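Local coordinates for protein aquaporin AqpM (Methanothermobacter marburgensis str. Marburg, PDB 2F2B) that forms a homotetrameric archaeal membrane channel that lets water move in either direction under osmotic pressure and also gives a transient rise in glycerol flux, at residues G78-P83 with K93-R98; P83-G88 with L156-I161. One frame throughout, in Å; residues are numbered along the deposited sequence.

Contact 1 of 2, residues G78-P83 with K93-R98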
ATOM      1  N   GLY A  78      -1.982  -4.909  25.066  1.00 15.64           N
ATOM      2  CA  GLY A  78      -0.692  -5.092  24.429  1.00 17.18           C
ATOM      3  C   GLY A  78      -0.952  -5.614  23.024  1.00 17.47           C
ATOM      4  O   GLY A  78      -0.053  -5.678  22.187  1.00 17.96           O
ATOM      5  N   CYS A  79      -2.209  -5.985  22.785  1.00 16.09           N
ATOM      6  CA  CYS A  79      -2.680  -6.512  21.502  1.00 15.07           C
ATOM      7  C   CYS A  79      -1.779  -7.582  20.886  1.00 15.25           C
ATOM      8  O   CYS A  79      -1.228  -7.395  19.799  1.00 15.42           O
ATOM      9  CB  CYS A  79      -2.886  -5.364  20.503  1.00 14.72           C
ATOM     10  SG  CYS A  79      -3.870  -5.815  19.043  1.00 15.57           S
ATOM     11  N   HIS A  80      -1.634  -8.707  21.585  1.00 13.20           N
ATOM     12  CA  HIS A  80      -0.821  -9.816  21.091  1.00 13.18           C
ATOM     13  C   HIS A  80      -1.567 -10.511  19.953  1.00 12.09           C
ATOM     14  O   HIS A  80      -0.987 -10.800  18.903  1.00 11.36           O
ATOM     15  CB  HIS A  80      -0.578 -10.858  22.191  1.00 13.50           C
ATOM     16  CG  HIS A  80       0.177 -10.345  23.379  1.00 14.48           C
ATOM     17  ND1 HIS A  80       0.590 -11.172  24.401  1.00 14.47           N
ATOM     18  CD2 HIS A  80       0.566  -9.095  23.725  1.00 14.16           C
ATOM     19  CE1 HIS A  80       1.201 -10.453  25.327  1.00 14.82           C
ATOM     20  NE2 HIS A  80       1.200  -9.191  24.942  1.00 15.10           N
ATOM     21  N   ILE A  81      -2.849 -10.786  20.204  1.00 12.37           N
ATOM     22  CA  ILE A  81      -3.766 -11.461  19.278  1.00 11.68           C
ATOM     23  C   ILE A  81      -3.125 -12.594  18.483  1.00 12.62           C
ATOM     24  O   ILE A  81      -3.504 -12.871  17.339  1.00 11.50           O
ATOM     25  CB  ILE A  81      -4.442 -10.440  18.315  1.00 12.80           C
ATOM     26  CG1 ILE A  81      -3.398  -9.743  17.434  1.00 12.21           C
ATOM     27  CG2 ILE A  81      -5.214  -9.406  19.140  1.00 10.62           C
ATOM     28  CD1 ILE A  81      -4.002  -8.809  16.381  1.00 15.75           C
ATOM     29  N   ASN A  82      -2.186 -13.279  19.131  1.00 11.67           N
ATOM     30  CA  ASN A  82      -1.438 -14.368  18.517  1.00 10.80           C
ATOM     31  C   ASN A  82      -0.748 -15.182  19.622  1.00 10.60           C
ATOM     32  O   ASN A  82       0.127 -14.671  20.311  1.00 11.19           O
ATOM     33  CB  ASN A  82      -0.376 -13.765  17.593  1.00 10.45           C
ATOM     34  CG  ASN A  82       0.393 -14.807  16.814  1.00 10.45           C
ATOM     35  OD1 ASN A  82       0.471 -15.972  17.208  1.00 11.19           O
ATOM     36  ND2 ASN A  82       0.983 -14.384  15.699  1.00 10.75           N
ATOM     37  N   PRO A  83      -1.135 -16.454  19.799  1.00 11.70           N
ATOM     38  CA  PRO A  83      -0.516 -17.290  20.835  1.00 13.20           C
ATOM     39  C   PRO A  83       1.007 -17.370  20.719  1.00 12.59           C
ATOM     40  O   PRO A  83       1.710 -17.456  21.730  1.00 12.71           O
ATOM     41  CB  PRO A  83      -1.185 -18.649  20.626  1.00 12.80           C
ATOM     42  CG  PRO A  83      -2.559 -18.263  20.155  1.00 12.69           C
ATOM     43  CD  PRO A  83      -2.267 -17.154  19.163  1.00 11.53           C
ATOM     44  N   LYS A  93      10.974 -13.221  29.135  1.00 22.45           N
ATOM     45  CA  LYS A  93      10.515 -12.521  30.333  1.00 23.63           C
ATOM     46  C   LYS A  93       9.907 -11.146  30.082  1.00 24.11           C
ATOM     47  O   LYS A  93      10.129 -10.209  30.852  1.00 23.88           O
ATOM     48  CB  LYS A  93      11.677 -12.394  31.327  1.00 26.12           C
ATOM     49  CG  LYS A  93      12.412 -13.704  31.567  1.00 28.81           C
ATOM     50  CD  LYS A  93      11.455 -14.811  31.987  1.00 33.68           C
ATOM     51  CE  LYS A  93      12.159 -16.159  32.064  1.00 35.64           C
ATOM     52  NZ  LYS A  93      11.206 -17.263  32.382  1.00 38.83           N
ATOM     53  N   LYS A  94       9.130 -11.026  29.011  1.00 22.53           N
ATOM     54  CA  LYS A  94       8.489  -9.760  28.681  1.00 22.85           C
ATOM     55  C   LYS A  94       6.979  -9.843  28.889  1.00 21.81           C
ATOM     56  O   LYS A  94       6.250  -8.897  28.602  1.00 23.25           O
ATOM     57  CB  LYS A  94       8.799  -9.374  27.233  1.00 23.41           C
ATOM     58  CG  LYS A  94      10.273  -9.102  26.970  1.00 24.22           C
ATOM     59  CD  LYS A  94      10.754  -7.885  27.738  1.00 26.71           C
ATOM     60  CE  LYS A  94      12.224  -7.603  27.468  1.00 27.79           C
ATOM     61  NZ  LYS A  94      12.679  -6.397  28.211  1.00 28.94           N
ATOM     62  N   PHE A  95       6.519 -10.988  29.385  1.00 21.21           N
ATOM     63  CA  PHE A  95       5.102 -11.209  29.663  1.00 20.27           C
ATOM     64  C   PHE A  95       5.025 -12.299  30.726  1.00 20.51           C
ATOM     65  O   PHE A  95       5.677 -13.337  30.607  1.00 19.94           O
ATOM     66  CB  PHE A  95       4.356 -11.656  28.400  1.00 18.78           C
ATOM     67  CG  PHE A  95       2.856 -11.638  28.543  1.00 16.75           C
ATOM     68  CD1 PHE A  95       2.170 -10.436  28.688  1.00 17.39           C
ATOM     69  CD2 PHE A  95       2.131 -12.822  28.538  1.00 17.19           C
ATOM     70  CE1 PHE A  95       0.779 -10.415  28.826  1.00 16.48           C
ATOM     71  CE2 PHE A  95       0.740 -12.812  28.676  1.00 16.79           C
ATOM     72  CZ  PHE A  95       0.066 -11.606  28.820  1.00 15.97           C
ATOM     73  N   PRO A  96       4.226 -12.078  31.783  1.00 21.22           N
ATOM     74  CA  PRO A  96       4.087 -13.058  32.866  1.00 21.86           C
ATOM     75  C   PRO A  96       3.483 -14.400  32.469  1.00 20.86           C
ATOM     76  O   PRO A  96       2.464 -14.462  31.781  1.00 20.14           O
ATOM     77  CB  PRO A  96       3.241 -12.312  33.899  1.00 22.24           C
ATOM     78  CG  PRO A  96       2.397 -11.413  33.061  1.00 23.30           C
ATOM     79  CD  PRO A  96       3.376 -10.898  32.027  1.00 21.56           C
ATOM     80  N   GLY A  97       4.120 -15.477  32.918  1.00 20.60           N
ATOM     81  CA  GLY A  97       3.632 -16.807  32.608  1.00 20.17           C
ATOM     82  C   GLY A  97       2.220 -17.054  33.107  1.00 20.97           C
ATOM     83  O   GLY A  97       1.463 -17.804  32.492  1.00 21.02           O
ATOM     84  N   ARG A  98       1.857 -16.418  34.217  1.00 21.63           N
ATOM     85  CA  ARG A  98       0.528 -16.591  34.791  1.00 21.72           C
ATOM     86  C   ARG A  98      -0.599 -16.063  33.903  1.00 21.71           C
ATOM     87  O   ARG A  98      -1.765 -16.404  34.113  1.00 20.64           O
ATOM     88  CB  ARG A  98       0.451 -15.909  36.162  1.00 22.90           C
ATOM     89  CG  ARG A  98       0.755 -14.424  36.132  1.00 24.18           C
ATOM     90  CD  ARG A  98       0.577 -13.796  37.504  1.00 25.05           C
ATOM     91  NE  ARG A  98       0.900 -12.374  37.491  1.00 27.58           N
ATOM     92  CZ  ARG A  98       2.134 -11.885  37.435  1.00 27.90           C
ATOM     93  NH1 ARG A  98       3.177 -12.704  37.392  1.00 30.56           N
ATOM     94  NH2 ARG A  98       2.326 -10.575  37.412  1.00 28.80           N
TER
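In the first NPA element of the aquaporin fold, H80 of the loop leading into the short half-membrane helix meets F95 of the loop that follows it, in a T-shaped aromatic pair. The H80 imidazole presents its edge to one face of the F95 ring: the centroids lie 4.7 Å apart and the planes stand at 68°. CE1 is the atom that makes the approach, 3.5 Å from both F95 CD1 and F95 CE1, and it sits 3.4 Å above the phenyl plane, shifted toward the rim on that side. The CE1 hydrogen, lying in the imidazole plane, is therefore directed at the phenyl face, while NE2 stays farther off, at 4.1 Å from F95 CD1. Two torsions bring the rings together: H80 places CG opposite its carbonyl carbon (chi1 -62°), whereas F95 places CG opposite its own backbone N (chi1 -169°), and both groups swing into the gap between the segments.

In the loop-and-half-helix element of aquaporins, the chain dips into the membrane and starts a short helix at the NPA motif. N82 is the N-cap of helix 83-91, its OD1 taking the N-H of A84, while its ND2 is hydrogen-bonded to L198 O and to a glycerol probably left from crystallisation. At the far end K93, with positive phi, is the C-prime residue of a Schellman motif, in which K94 N reaches L89 O and K93 N reaches W90 O. K93 stands two residues before F95, so the turn that ends the helix leads straight into the ring contact.

The imidazole's rotation is further fixed by a hydrogen bond between ND1 and T86 OG1, and Y103 of helix 100-122 adds another edge-to-face contact.

Contact 2 of 2, residues P83-G88 with L156-I161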
ATOM      1  N   PRO A  83      -1.135 -16.454  19.799  1.00 11.70           N
ATOM      2  CA  PRO A  83      -0.516 -17.290  20.835  1.00 13.20           C
ATOM      3  C   PRO A  83       1.007 -17.370  20.719  1.00 12.59           C
ATOM      4  O   PRO A  83       1.710 -17.456  21.730  1.00 12.71           O
ATOM      5  CB  PRO A  83      -1.185 -18.649  20.626  1.00 12.80           C
ATOM      6  CG  PRO A  83      -2.559 -18.263  20.155  1.00 12.69           C
ATOM      7  CD  PRO A  83      -2.267 -17.154  19.163  1.00 11.53           C
ATOM      8  N   ALA A  84       1.516 -17.347  19.488  1.00 11.70           N
ATOM      9  CA  ALA A  84       2.958 -17.416  19.277  1.00 12.03           C
ATOM     10  C   ALA A  84       3.667 -16.156  19.780  1.00 12.72           C
ATOM     11  O   ALA A  84       4.810 -16.222  20.240  1.00 12.37           O
ATOM     12  CB  ALA A  84       3.263 -17.641  17.796  1.00 11.26           C
ATOM     13  N   VAL A  85       2.998 -15.009  19.690  1.00 11.88           N
ATOM     14  CA  VAL A  85       3.583 -13.757  20.164  1.00 12.81           C
ATOM     15  C   VAL A  85       3.590 -13.760  21.691  1.00 13.37           C
ATOM     16  O   VAL A  85       4.580 -13.383  22.320  1.00 13.79           O
ATOM     17  CB  VAL A  85       2.783 -12.534  19.651  1.00 14.32           C
ATOM     18  CG1 VAL A  85       3.259 -11.258  20.350  1.00 14.71           C
ATOM     19  CG2 VAL A  85       2.964 -12.405  18.140  1.00 14.63           C
ATOM     20  N   THR A  86       2.483 -14.198  22.279  1.00 13.24           N
ATOM     21  CA  THR A  86       2.363 -14.269  23.735  1.00 13.42           C
ATOM     22  C   THR A  86       3.467 -15.169  24.296  1.00 14.42           C
ATOM     23  O   THR A  86       4.141 -14.811  25.265  1.00 15.08           O
ATOM     24  CB  THR A  86       0.979 -14.828  24.145  1.00 14.08           C
ATOM     25  OG1 THR A  86      -0.049 -13.955  23.661  1.00 12.10           O
ATOM     26  CG2 THR A  86       0.860 -14.931  25.669  1.00 12.12           C
ATOM     27  N   ILE A  87       3.657 -16.330  23.676  1.00 14.76           N
ATOM     28  CA  ILE A  87       4.684 -17.271  24.116  1.00 15.89           C
ATOM     29  C   ILE A  87       6.082 -16.711  23.848  1.00 16.42           C
ATOM     30  O   ILE A  87       6.992 -16.873  24.663  1.00 16.18           O
ATOM     31  CB  ILE A  87       4.500 -18.645  23.420  1.00 15.73           C
ATOM     32  CG1 ILE A  87       3.207 -19.295  23.930  1.00 16.31           C
ATOM     33  CG2 ILE A  87       5.701 -19.550  23.688  1.00 17.37           C
ATOM     34  CD1 ILE A  87       2.815 -20.570  23.213  1.00 16.57           C
ATOM     35  N   GLY A  88       6.247 -16.039  22.712  1.00 15.67           N
ATOM     36  CA  GLY A  88       7.535 -15.449  22.391  1.00 15.38           C
ATOM     37  C   GLY A  88       7.952 -14.421  23.430  1.00 15.18           C
ATOM     38  O   GLY A  88       9.104 -14.404  23.870  1.00 15.91           O
ATOM     39  N   LEU A 156      10.366 -13.542  11.320  1.00 10.06           N
ATOM     40  CA  LEU A 156      10.395 -12.140  10.897  1.00  8.84           C
ATOM     41  C   LEU A 156       9.381 -11.318  11.685  1.00  9.33           C
ATOM     42  O   LEU A 156       9.689 -10.219  12.152  1.00  7.80           O
ATOM     43  CB  LEU A 156      10.103 -12.007   9.397  1.00  9.27           C
ATOM     44  CG  LEU A 156      10.033 -10.553   8.905  1.00  8.27           C
ATOM     45  CD1 LEU A 156      11.350  -9.844   9.209  1.00  8.62           C
ATOM     46  CD2 LEU A 156       9.740 -10.512   7.411  1.00  8.93           C
ATOM     47  N   LEU A 157       8.169 -11.847  11.827  1.00  8.40           N
ATOM     48  CA  LEU A 157       7.132 -11.144  12.575  1.00  9.32           C
ATOM     49  C   LEU A 157       7.587 -10.832  13.999  1.00  9.81           C
ATOM     50  O   LEU A 157       7.516  -9.687  14.445  1.00  8.51           O
ATOM     51  CB  LEU A 157       5.849 -11.981  12.632  1.00 10.28           C
ATOM     52  CG  LEU A 157       4.755 -11.479  13.588  1.00  9.70           C
ATOM     53  CD1 LEU A 157       4.350 -10.049  13.224  1.00 11.11           C
ATOM     54  CD2 LEU A 157       3.550 -12.410  13.523  1.00 12.04           C
ATOM     55  N   MET A 158       8.063 -11.850  14.707  1.00  9.93           N
ATOM     56  CA  MET A 158       8.485 -11.665  16.094  1.00 10.60           C
ATOM     57  C   MET A 158       9.712 -10.771  16.283  1.00 10.57           C
ATOM     58  O   MET A 158       9.752  -9.968  17.217  1.00 10.38           O
ATOM     59  CB  MET A 158       8.735 -13.025  16.750  1.00 11.06           C
ATOM     60  CG  MET A 158       8.863 -12.975  18.275  1.00 12.96           C
ATOM     61  SD  MET A 158       7.309 -12.542  19.119  1.00 16.61           S
ATOM     62  CE  MET A 158       7.891 -11.382  20.322  1.00 17.48           C
ATOM     63  N   ILE A 159      10.713 -10.896  15.417  1.00  9.68           N
ATOM     64  CA  ILE A 159      11.901 -10.061  15.578  1.00 10.82           C
ATOM     65  C   ILE A 159      11.540  -8.595  15.322  1.00 10.48           C
ATOM     66  O   ILE A 159      12.120  -7.685  15.918  1.00 10.45           O
ATOM     67  CB  ILE A 159      13.068 -10.527  14.657  1.00 11.47           C
ATOM     68  CG1 ILE A 159      14.399 -10.026  15.238  1.00 13.90           C
ATOM     69  CG2 ILE A 159      12.879 -10.013  13.229  1.00 12.80           C
ATOM     70  CD1 ILE A 159      15.632 -10.617  14.580  1.00 15.40           C
ATOM     71  N   THR A 160      10.552  -8.365  14.461  1.00 10.12           N
ATOM     72  CA  THR A 160      10.105  -7.009  14.175  1.00  8.32           C
ATOM     73  C   THR A 160       9.373  -6.488  15.416  1.00 10.16           C
ATOM     74  O   THR A 160       9.583  -5.353  15.843  1.00 10.34           O
ATOM     75  CB  THR A 160       9.158  -6.984  12.950  1.00  9.70           C
ATOM     76  OG1 THR A 160       9.869  -7.468  11.803  1.00  9.91           O
ATOM     77  CG2 THR A 160       8.665  -5.563  12.670  1.00 10.00           C
ATOM     78  N   ILE A 161       8.530  -7.331  16.009  1.00 10.10           N
ATOM     79  CA  ILE A 161       7.797  -6.941  17.210  1.00  9.81           C
ATOM     80  C   ILE A 161       8.783  -6.573  18.324  1.00 11.10           C
ATOM     81  O   ILE A 161       8.578  -5.599  19.045  1.00 10.51           O
ATOM     82  CB  ILE A 161       6.856  -8.086  17.680  1.00 10.25           C
ATOM     83  CG1 ILE A 161       5.650  -8.172  16.733  1.00 10.06           C
ATOM     84  CG2 ILE A 161       6.400  -7.849  19.126  1.00 10.17           C
ATOM     85  CD1 ILE A 161       4.739  -9.370  16.984  1.00 10.91           C
TER
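V85 and I161 make the tight part of this helix-helix contact: V85 CG2 lies 3.7 Å from I161 CD1, and V85 CG1 is only slightly farther, at 4.1 Å from the same methyl. Both V85 methyls face the one I161 methyl from the same side, with the two side chains crossing at a slant. I161 sends CG1 opposite its carbonyl carbon (chi1 -74°) and continues extended to CD1, which carries that methyl across the gap. This close side is also the more open one: I161 is partly exposed, and a bound glycerol, probably from the crystallisation liquor, lies beside V85.

The M158 side is looser in distance but buried. Its SD stands 4.1 Å from V85 CA and its CE 4.3 Å from G88 C, so the thioether lies against backbone; a chain bent at chi2 and chi3 brings it there. G88, with no side chain, leaves room for the sulfur.

Helix 83-91, the half-membrane helix starting at the first NPA motif, packs here on transmembrane helix 143-166. The segment axes approach to 10.7 Å with a signed crossing angle of -51°, a wide spacing spanned by side chains. M158 also touches A233 and A236 of helix 224-243. From the same segment, L156, I159 and T160 pack on F21, A72 and A68 of a neighbouring subunit.

In the fold
Both contacts border the first NPA half-helix, and their segments share P83, which touches nothing across either. Contact 1 ties together the loops before and after that helix, is only partly buried and lies about 15 Å, centre to centre, from the middle of the chain; contact 2 is buried, about 11 Å from it, and sets the helix against a transmembrane one. Their chemistry differs accordingly: a ring pair beside a network of polar bonds, against aliphatic and thioether packing within the bundle. The two centres are about 9 Å apart. T86, in the second pair of segments, bridges them through H80 and through packing of its CG2 on F95.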